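Local coordinates for alginate lyase, family PL7 (Zobellia galactanivorans, PDB 3ZPY), which is the catalytic domain of a marine alginate lyase that probably cleaves the brown-algal polysaccharide alginate by beta-elimination, acting on its mannuronate- and guluronate-containing stretches, at residues Y50-T53 with V58-K61; N18-S23 with A28-D33; I10-W15 with I40-Y45. All blocks are in the same frame, centred on the assembly; numbering follows the deposited sequence.

Overall arrangement
From the N terminus, the chain passes through the short helix 4-8 into the loop 10-15, which meets the loop 40-45 in contact 3 and so closes the widest of the three loops. Contact 2 lies within that loop: the chain turns back after strand 15-21 to run antiparallel to it as strand 29-31. Contact 1 follows once contact 3 has closed, a second hairpin of strands 51-53 and 58-63. The two hairpins belong to different sheets of the jelly-roll sandwich, contact 2 to the ten-stranded sheet and contact 1 to the seven-stranded one. Tyr-50 reaches Gly-22 between them, while Tyr-45 of contact 3 meets both Ser-19 and Phe-51.

Contact 1 (Y50-T53 with V58-K61); sequences YFYT and VYFK
Strand 51-53 is an outermost strand of the seven-stranded sheet, joined here to strand 58-63 in a beta hairpin. The ring of Tyr-52 lies across Tyr-59, whose CB sits over one face of it, 3.5 Å from the ring centroid. That placement follows from an uncommon first torsion: CG of Tyr-52 stands between its own N and carbonyl carbon (chi1 62°), which folds the ring over the neighbouring strand. The two tyrosine planes are only 5° from parallel, but displacement leaves little ring-on-ring overlap. Between these two residues the backbone makes a hydrogen-bonded antiparallel pair, with Tyr-59 N to Tyr-52 O at 2.8 Å and Tyr-52 N to Tyr-59 O at 3.2 Å. Lys-61 N also donates to Tyr-50 O, 2.8 Å away, but from well above the carbonyl plane. Tyr-50 and Phe-51 make a separate classic beta bulge with Asp-47. On the sheet's other face, Phe-51 turns its edge to the face of Phe-60 in an offset edge-to-face pair, planes at 74°. Phe-51 CE1 approaches CE2 of Phe-60 to 3.5 Å and CG1 of Val-58 to 3.6 Å. The hydroxyl of Tyr-59 is hydrogen-bonded to Asp-54 and Arg-239.

Contact 2 (N18-S23 with A28-D33); sequences NSFIGS and ATYYDD
Phe-20 and Tyr-30 meet as a non-hydrogen-bonded pair of this antiparallel hairpin, and their rings stand obliquely, planes at 49°. Tyr-30 CD1 lies over one face of the Phe-20 ring, toward its rim, while Phe-20 CE2 touches Tyr-30 CB at 3.5 Å. With CG of Tyr-30 opposite its own N (chi1 -177°), the ring runs along the partner strand until its OH lies 3.2 Å from Asn-18 CB. CB of Ala-28 packs against Phe-20 CD2 at 3.9 Å and tucks in near the carbonyl oxygens of Ile-21 and Ser-23.

The opposite side of the hairpin carries Ile-21 and Tyr-31. CG1 of Ile-21 comes to the edge of the tyrosine ring, 3.7 Å from Tyr-31 CE1, and the two side chains slant across each other. Paired backbone bonds flank Phe-20 and Tyr-30: Tyr-31 N reaches Ser-19 O at 2.8 Å, returned by Ser-19 N to Tyr-31 O, and Ile-21 N reaches Thr-29 O at 2.9 Å, returned by Thr-29 N to Ile-21 O. A water joins Ile-21 O to Thr-29 OG1.

Strand 15-21 pairs along its other edge with strand 76-83, so the hairpin adds strand 29-31 to the ten-stranded sheet. Arg-76 touches both Asn-18 and Tyr-30, Leu-66 packs on Phe-20 and Tyr-50 on Ala-28.

Contact 3 (I10-W15 with I40-Y45); sequences ITANTW and ISYNTY. With NA (sodium ion), chain C.
Two irregular loops approach without strand pairing, their nearest CA atoms being those of Ala-12 and Tyr-42, 6.6 Å apart. A chi1 of -169° swings the ring of Tyr-42 away from its own N and out into the turn of 10-15. The backbone of that turn lies over one ring face, with Ala-12 N above the centre and Ala-12 CA 3.4 Å from Tyr-42 CE2. The methyl of Ala-12 reaches CD2 of Tyr-42 at 3.7 Å. At the far end Tyr-42 OH donates to Trp-15 O at 2.7 Å, from above the carbonyl plane. Ile-10 crosses the tyrosine at about a right angle and brings CD1 to 3.4 Å from Tyr-42 OH. A water bridges the loops a second time, donating to Ile-10 O and to Asn-43 OD1. At the start of segment 40-45, Ile-40 O binds a sodium ion at 2.8 Å, together with the carbonyl oxygens of Thr-35 and Ala-37 and a water. Within the turn, Thr-11 O accepts from both Thr-14 N and Trp-15 N, so the backbone facing the ring is braced, and one phenol covers a peptide with its face and donates to a carbonyl at its end, where strand 15-21 begins.

Contact 1 (Y50-T53 with V58-K61)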
loop_
_atom_site.group_PDB
_atom_site.type_symbol
_atom_site.label_atom_id
_atom_site.label_comp_id
_atom_site.label_asym_id
_atom_site.label_seq_id
_atom_site.Cartn_x
_atom_site.Cartn_y
_atom_site.Cartn_z
ATOM N N TYR A 50 -1.318 -14.450 4.528
ATOM C CA TYR A 50 -1.103 -12.973 4.512
ATOM C C TYR A 50 0.106 -12.457 3.751
ATOM O O TYR A 50 0.042 -11.414 3.103
ATOM C CB TYR A 50 -0.959 -12.427 5.950
ATOM C CG TYR A 50 -2.167 -12.711 6.825
ATOM C CD1 TYR A 50 -3.485 -12.341 6.421
ATOM C CD2 TYR A 50 -2.018 -13.430 8.010
ATOM C CE1 TYR A 50 -4.541 -12.664 7.239
ATOM C CE2 TYR A 50 -3.081 -13.749 8.840
ATOM C CZ TYR A 50 -4.355 -13.383 8.447
ATOM O OH TYR A 50 -5.427 -13.660 9.267
ATOM N N PHE A 51 1.237 -13.121 3.947
ATOM C CA PHE A 51 2.531 -12.537 3.615
ATOM C C PHE A 51 3.465 -13.688 3.347
ATOM O O PHE A 51 3.909 -14.368 4.303
ATOM C CB PHE A 51 3.041 -11.660 4.815
ATOM C CG PHE A 51 4.380 -10.978 4.525
ATOM C CD1 PHE A 51 4.443 -9.811 3.752
ATOM C CD2 PHE A 51 5.548 -11.496 5.055
ATOM C CE1 PHE A 51 5.658 -9.185 3.525
ATOM C CE2 PHE A 51 6.740 -10.856 4.847
ATOM C CZ PHE A 51 6.809 -9.719 4.100
ATOM N N TYR A 52 3.808 -13.891 2.043
ATOM C CA TYR A 52 4.514 -15.100 1.673
ATOM C C TYR A 52 5.247 -14.873 0.390
ATOM O O TYR A 52 5.069 -13.878 -0.279
ATOM C CB TYR A 52 3.566 -16.333 1.643
ATOM C CG TYR A 52 2.443 -16.247 0.638
ATOM C CD1 TYR A 52 2.672 -16.701 -0.661
ATOM C CD2 TYR A 52 1.211 -15.668 0.953
ATOM C CE1 TYR A 52 1.665 -16.639 -1.629
ATOM C CE2 TYR A 52 0.185 -15.531 -0.020
ATOM C CZ TYR A 52 0.464 -16.064 -1.296
ATOM O OH TYR A 52 -0.483 -15.968 -2.260
ATOM N N THR A 53 6.030 -15.876 0.018
ATOM C CA THR A 53 6.811 -15.750 -1.253
ATOM C C THR A 53 6.811 -17.037 -2.063
ATOM O O THR A 53 6.694 -18.137 -1.463
ATOM C CB THR A 53 8.273 -15.252 -0.995
ATOM O OG1 THR A 53 8.905 -15.003 -2.241
ATOM C CG2 THR A 53 9.064 -16.251 -0.165
ATOM N N VAL A 58 6.841 -11.371 -3.533
ATOM C CA VAL A 58 6.270 -11.390 -2.167
ATOM C C VAL A 58 4.808 -10.958 -2.283
ATOM O O VAL A 58 4.501 -9.947 -2.921
ATOM C CB VAL A 58 7.079 -10.530 -1.165
ATOM C CG1 VAL A 58 6.338 -10.420 0.176
ATOM C CG2 VAL A 58 8.487 -11.126 -0.993
ATOM N N TYR A 59 3.973 -11.830 -1.777
ATOM C CA TYR A 59 2.482 -11.681 -1.872
ATOM C C TYR A 59 1.940 -11.111 -0.601
ATOM O O TYR A 59 2.405 -11.499 0.514
ATOM C CB TYR A 59 1.893 -13.072 -2.016
ATOM C CG TYR A 59 2.221 -13.751 -3.347
ATOM C CD1 TYR A 59 3.460 -14.361 -3.546
ATOM C CD2 TYR A 59 1.263 -13.821 -4.408
ATOM C CE1 TYR A 59 3.791 -15.002 -4.770
ATOM C CE2 TYR A 59 1.624 -14.433 -5.622
ATOM C CZ TYR A 59 2.846 -15.007 -5.798
ATOM O OH TYR A 59 3.133 -15.652 -7.018
ATOM N N PHE A 60 1.059 -10.107 -0.743
ATOM C CA PHE A 60 0.344 -9.436 0.361
ATOM C C PHE A 60 -1.064 -9.722 0.125
ATOM O O PHE A 60 -1.680 -9.208 -0.838
ATOM C CB PHE A 60 0.601 -7.936 0.253
ATOM C CG PHE A 60 2.071 -7.554 0.400
ATOM C CD1 PHE A 60 2.967 -7.728 -0.693
ATOM C CD2 PHE A 60 2.555 -6.997 1.603
ATOM C CE1 PHE A 60 4.329 -7.365 -0.543
ATOM C CE2 PHE A 60 3.880 -6.688 1.741
ATOM C CZ PHE A 60 4.756 -6.807 0.656
ATOM N N LYS A 61 -1.624 -10.566 1.038
ATOM C CA LYS A 61 -3.010 -11.042 0.884
ATOM C C LYS A 61 -3.834 -10.502 2.110
ATOM O O LYS A 61 -3.456 -10.786 3.287
ATOM C CB LYS A 61 -2.977 -12.642 0.898
ATOM C CG LYS A 61 -4.303 -13.224 0.504
ATOM C CD LYS A 61 -4.246 -14.725 0.326
ATOM C CE LYS A 61 -5.542 -15.300 -0.144
ATOM N NZ LYS A 61 -5.368 -16.724 -0.507
#

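Contact 2 (N18-S23 with A28-D33)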
loop_
_atom_site.group_PDB
_atom_site.type_symbol
_atom_site.label_atom_id
_atom_site.label_comp_id
_atom_site.label_asym_id
_atom_site.label_seq_id
_atom_site.Cartn_x
_atom_site.Cartn_y
_atom_site.Cartn_z
ATOM N N ASN A 18 3.515 -4.525 8.484
ATOM C CA ASN A 18 2.136 -4.500 9.053
ATOM C C ASN A 18 1.402 -5.791 8.628
ATOM O O ASN A 18 1.321 -6.080 7.446
ATOM C CB ASN A 18 1.291 -3.321 8.533
ATOM C CG ASN A 18 1.935 -1.954 8.615
ATOM O OD1 ASN A 18 2.674 -1.598 9.546
ATOM N ND2 ASN A 18 1.586 -1.158 7.675
ATOM N N SER A 19 0.991 -6.663 9.571
ATOM C CA SER A 19 0.330 -7.896 9.219
ATOM C C SER A 19 -0.576 -8.335 10.297
ATOM O O SER A 19 -0.839 -7.580 11.299
ATOM C CB SER A 19 1.373 -8.963 8.812
ATOM O OG SER A 19 0.768 -10.040 8.149
ATOM N N PHE A 20 -1.153 -9.520 10.119
ATOM C CA PHE A 20 -2.114 -10.062 11.069
ATOM C C PHE A 20 -1.616 -11.409 11.589
ATOM O O PHE A 20 -0.806 -12.066 10.902
ATOM C CB PHE A 20 -3.475 -10.342 10.365
ATOM C CG PHE A 20 -4.324 -9.115 10.196
ATOM C CD1 PHE A 20 -4.096 -8.242 9.140
ATOM C CD2 PHE A 20 -5.377 -8.835 11.127
ATOM C CE1 PHE A 20 -4.813 -7.052 9.034
ATOM C CE2 PHE A 20 -6.087 -7.640 10.986
ATOM C CZ PHE A 20 -5.853 -6.792 9.916
ATOM N N ILE A 21 -2.124 -11.807 12.745
ATOM C CA ILE A 21 -1.988 -13.171 13.174
ATOM C C ILE A 21 -3.359 -13.823 13.280
ATOM O O ILE A 21 -4.371 -13.119 13.409
ATOM C CB ILE A 21 -1.171 -13.305 14.481
ATOM C CG1 ILE A 21 -1.925 -12.797 15.708
ATOM C CG2 ILE A 21 0.236 -12.738 14.331
ATOM C CD1 ILE A 21 -1.264 -13.255 17.012
ATOM N N GLY A 22 -3.375 -15.154 13.255
ATOM C CA GLY A 22 -4.613 -15.921 13.385
ATOM C C GLY A 22 -5.158 -16.227 12.016
ATOM O O GLY A 22 -4.719 -15.640 11.009
ATOM N N SER A 23 -6.091 -17.166 11.957
ATOM C CA SER A 23 -6.764 -17.491 10.696
ATOM C C SER A 23 -7.533 -16.272 10.163
ATOM O O SER A 23 -8.041 -15.498 10.949
ATOM C CB SER A 23 -7.717 -18.640 10.835
ATOM O OG SER A 23 -7.005 -19.737 11.276
ATOM N N ALA A 28 -9.140 -12.112 13.608
ATOM C CA ALA A 28 -7.683 -11.995 13.426
ATOM C C ALA A 28 -7.163 -10.696 14.049
ATOM O O ALA A 28 -7.878 -9.688 14.181
ATOM C CB ALA A 28 -7.330 -12.092 11.936
ATOM N N THR A 29 -5.913 -10.719 14.461
ATOM C CA THR A 29 -5.352 -9.647 15.286
ATOM C C THR A 29 -4.319 -8.902 14.446
ATOM O O THR A 29 -3.351 -9.478 13.948
ATOM C CB THR A 29 -4.695 -10.222 16.553
ATOM O OG1 THR A 29 -5.662 -10.978 17.303
ATOM C CG2 THR A 29 -4.218 -9.078 17.485
ATOM N N TYR A 30 -4.517 -7.594 14.287
ATOM C CA TYR A 30 -3.578 -6.752 13.576
ATOM C C TYR A 30 -2.361 -6.387 14.441
ATOM O O TYR A 30 -2.492 -6.060 15.642
ATOM C CB TYR A 30 -4.319 -5.470 13.163
ATOM C CG TYR A 30 -3.469 -4.515 12.344
ATOM C CD1 TYR A 30 -2.905 -4.912 11.137
ATOM C CD2 TYR A 30 -3.215 -3.254 12.788
ATOM C CE1 TYR A 30 -2.106 -4.076 10.398
ATOM C CE2 TYR A 30 -2.449 -2.393 12.064
ATOM C CZ TYR A 30 -1.902 -2.814 10.857
ATOM O OH TYR A 30 -1.114 -1.936 10.162
ATOM N N TYR A 31 -1.212 -6.352 13.800
ATOM C CA TYR A 31 0.038 -5.825 14.373
ATOM C C TYR A 31 0.638 -4.821 13.457
ATOM O O TYR A 31 1.048 -5.152 12.334
ATOM C CB TYR A 31 1.093 -6.941 14.588
ATOM C CG TYR A 31 0.774 -7.784 15.782
ATOM C CD1 TYR A 31 -0.182 -8.824 15.707
ATOM C CD2 TYR A 31 1.414 -7.540 16.998
ATOM C CE1 TYR A 31 -0.489 -9.598 16.835
ATOM C CE2 TYR A 31 1.125 -8.317 18.123
ATOM C CZ TYR A 31 0.176 -9.346 18.041
ATOM O OH TYR A 31 -0.138 -10.091 19.143
ATOM N N ASP A 32 0.817 -3.608 13.952
ATOM C CA ASP A 32 1.537 -2.597 13.197
ATOM C C ASP A 32 2.990 -3.047 12.934
ATOM O O ASP A 32 3.517 -2.759 11.916
ATOM C CB ASP A 32 1.452 -1.293 14.011
ATOM C CG ASP A 32 2.325 -0.212 13.463
ATOM O OD1 ASP A 32 1.875 0.427 12.501
ATOM O OD2 ASP A 32 3.445 -0.018 14.002
ATOM N N ASP A 33 3.597 -3.726 13.908
ATOM C CA ASP A 33 4.857 -4.383 13.660
ATOM C C ASP A 33 4.670 -5.854 14.017
ATOM O O ASP A 33 4.612 -6.215 15.190
ATOM C CB ASP A 33 5.961 -3.734 14.517
ATOM C CG ASP A 33 7.328 -4.355 14.214
ATOM O OD1 ASP A 33 7.348 -5.497 13.689
ATOM O OD2 ASP A 33 8.369 -3.748 14.588
HETATM O O HOH W 1 -5.802 -13.552 16.320
#

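Contact 3 (I10-W15 with I40-Y45)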
loop_
_atom_site.group_PDB
_atom_site.type_symbol
_atom_site.label_atom_id
_atom_site.label_comp_id
_atom_site.label_asym_id
_atom_site.label_seq_id
_atom_site.Cartn_x
_atom_site.Cartn_y
_atom_site.Cartn_z
ATOM N N ILE A 10 14.484 -6.904 2.147
ATOM C CA ILE A 10 14.032 -5.899 3.175
ATOM C C ILE A 10 14.595 -6.324 4.525
ATOM O O ILE A 10 14.900 -7.478 4.751
ATOM C CB ILE A 10 12.475 -5.734 3.249
ATOM C CG1 ILE A 10 11.767 -7.087 3.547
ATOM C CG2 ILE A 10 11.947 -5.114 1.902
ATOM C CD1 ILE A 10 10.276 -6.897 3.767
ATOM N N THR A 11 14.711 -5.370 5.448
ATOM C CA THR A 11 15.222 -5.681 6.790
ATOM C C THR A 11 14.390 -4.782 7.766
ATOM O O THR A 11 13.768 -3.827 7.286
ATOM C CB THR A 11 16.720 -5.290 6.929
ATOM O OG1 THR A 11 16.791 -3.824 6.858
ATOM C CG2 THR A 11 17.580 -5.977 5.837
ATOM N N ALA A 12 14.430 -5.048 9.064
ATOM C CA ALA A 12 13.636 -4.256 10.017
ATOM C C ALA A 12 14.105 -2.774 9.981
ATOM O O ALA A 12 13.331 -1.815 10.188
ATOM C CB ALA A 12 13.762 -4.849 11.415
ATOM N N ASN A 13 15.362 -2.581 9.681
ATOM C CA ASN A 13 15.896 -1.289 9.628
ATOM C C ASN A 13 15.453 -0.434 8.382
ATOM O O ASN A 13 15.501 0.810 8.403
ATOM C CB ASN A 13 17.354 -1.287 9.974
ATOM C CG ASN A 13 17.591 -1.109 11.489
ATOM O OD1 ASN A 13 18.525 -0.424 11.879
ATOM N ND2 ASN A 13 16.665 -1.658 12.353
ATOM N N THR A 14 14.926 -1.112 7.322
ATOM C CA THR A 14 14.436 -0.420 6.118
ATOM C C THR A 14 12.875 -0.427 5.927
ATOM O O THR A 14 12.354 0.444 5.234
ATOM C CB THR A 14 15.151 -0.910 4.806
ATOM O OG1 THR A 14 14.965 -2.321 4.696
ATOM C CG2 THR A 14 16.633 -0.577 4.858
ATOM N N TRP A 15 12.213 -1.448 6.458
ATOM C CA TRP A 15 10.738 -1.539 6.351
ATOM C C TRP A 15 10.178 -2.256 7.574
ATOM O O TRP A 15 10.732 -3.247 8.021
ATOM C CB TRP A 15 10.300 -2.347 5.147
ATOM C CG TRP A 15 10.746 -1.785 3.817
ATOM C CD1 TRP A 15 11.927 -2.089 3.125
ATOM C CD2 TRP A 15 10.029 -0.810 2.989
ATOM N NE1 TRP A 15 12.001 -1.345 1.990
ATOM C CE2 TRP A 15 10.878 -0.549 1.860
ATOM C CE3 TRP A 15 8.806 -0.088 3.126
ATOM C CZ2 TRP A 15 10.499 0.333 0.860
ATOM C CZ3 TRP A 15 8.440 0.784 2.139
ATOM C CH2 TRP A 15 9.263 0.995 1.011
ATOM N N ILE A 40 7.404 -14.617 16.144
ATOM C CA ILE A 40 7.664 -14.032 14.826
ATOM C C ILE A 40 8.992 -13.299 14.883
ATOM O O ILE A 40 9.251 -12.567 15.812
ATOM C CB ILE A 40 6.578 -12.985 14.437
ATOM C CG1 ILE A 40 5.159 -13.591 14.371
ATOM C CG2 ILE A 40 6.961 -12.333 13.123
ATOM C CD1 ILE A 40 5.123 -14.956 13.766
ATOM N N SER A 41 9.892 -13.586 13.911
ATOM C CA SER A 41 11.103 -12.766 13.732
ATOM C C SER A 41 11.186 -12.354 12.270
ATOM O O SER A 41 10.690 -13.019 11.363
ATOM C CB SER A 41 12.344 -13.464 14.170
ATOM O OG SER A 41 12.522 -14.620 13.400
ATOM N N TYR A 42 11.703 -11.166 12.086
ATOM C CA TYR A 42 11.576 -10.486 10.845
ATOM C C TYR A 42 12.057 -11.330 9.625
ATOM O O TYR A 42 11.297 -11.447 8.622
ATOM C CB TYR A 42 12.425 -9.177 10.893
ATOM C CG TYR A 42 12.168 -8.239 9.730
ATOM C CD1 TYR A 42 12.714 -8.458 8.464
ATOM C CD2 TYR A 42 11.324 -7.164 9.928
ATOM C CE1 TYR A 42 12.476 -7.551 7.427
ATOM C CE2 TYR A 42 11.058 -6.237 8.907
ATOM C CZ TYR A 42 11.603 -6.448 7.638
ATOM O OH TYR A 42 11.320 -5.526 6.646
ATOM N N ASN A 43 13.298 -11.899 9.696
ATOM C CA ASN A 43 13.835 -12.496 8.492
ATOM C C ASN A 43 13.297 -13.885 8.252
ATOM O O ASN A 43 13.636 -14.454 7.247
ATOM C CB ASN A 43 15.378 -12.534 8.495
ATOM C CG ASN A 43 15.990 -12.969 7.088
ATOM O OD1 ASN A 43 15.616 -12.434 5.993
ATOM N ND2 ASN A 43 16.937 -13.919 7.131
ATOM N N THR A 44 12.534 -14.467 9.150
ATOM C CA THR A 44 11.819 -15.732 8.876
ATOM C C THR A 44 10.307 -15.617 8.750
ATOM O O THR A 44 9.654 -16.605 8.412
ATOM C CB THR A 44 12.173 -16.813 9.882
ATOM O OG1 THR A 44 11.754 -16.396 11.191
ATOM C CG2 THR A 44 13.642 -17.042 10.008
ATOM N N TYR A 45 9.758 -14.433 8.978
ATOM C CA TYR A 45 8.298 -14.330 8.942
ATOM C C TYR A 45 7.687 -14.725 7.590
ATOM O O TYR A 45 8.037 -14.145 6.546
ATOM C CB TYR A 45 7.848 -12.905 9.293
ATOM C CG TYR A 45 6.350 -12.733 9.234
ATOM C CD1 TYR A 45 5.486 -13.622 9.884
ATOM C CD2 TYR A 45 5.794 -11.761 8.422
ATOM C CE1 TYR A 45 4.107 -13.463 9.811
ATOM C CE2 TYR A 45 4.413 -11.619 8.304
ATOM C CZ TYR A 45 3.574 -12.492 8.951
ATOM O OH TYR A 45 2.188 -12.328 8.854
HETATM NA NA NA C . 8.349 -11.887 18.376
HETATM O O HOH W 2 15.498 -9.498 6.657
HETATM O O HOH W 3 10.156 -10.478 20.232
#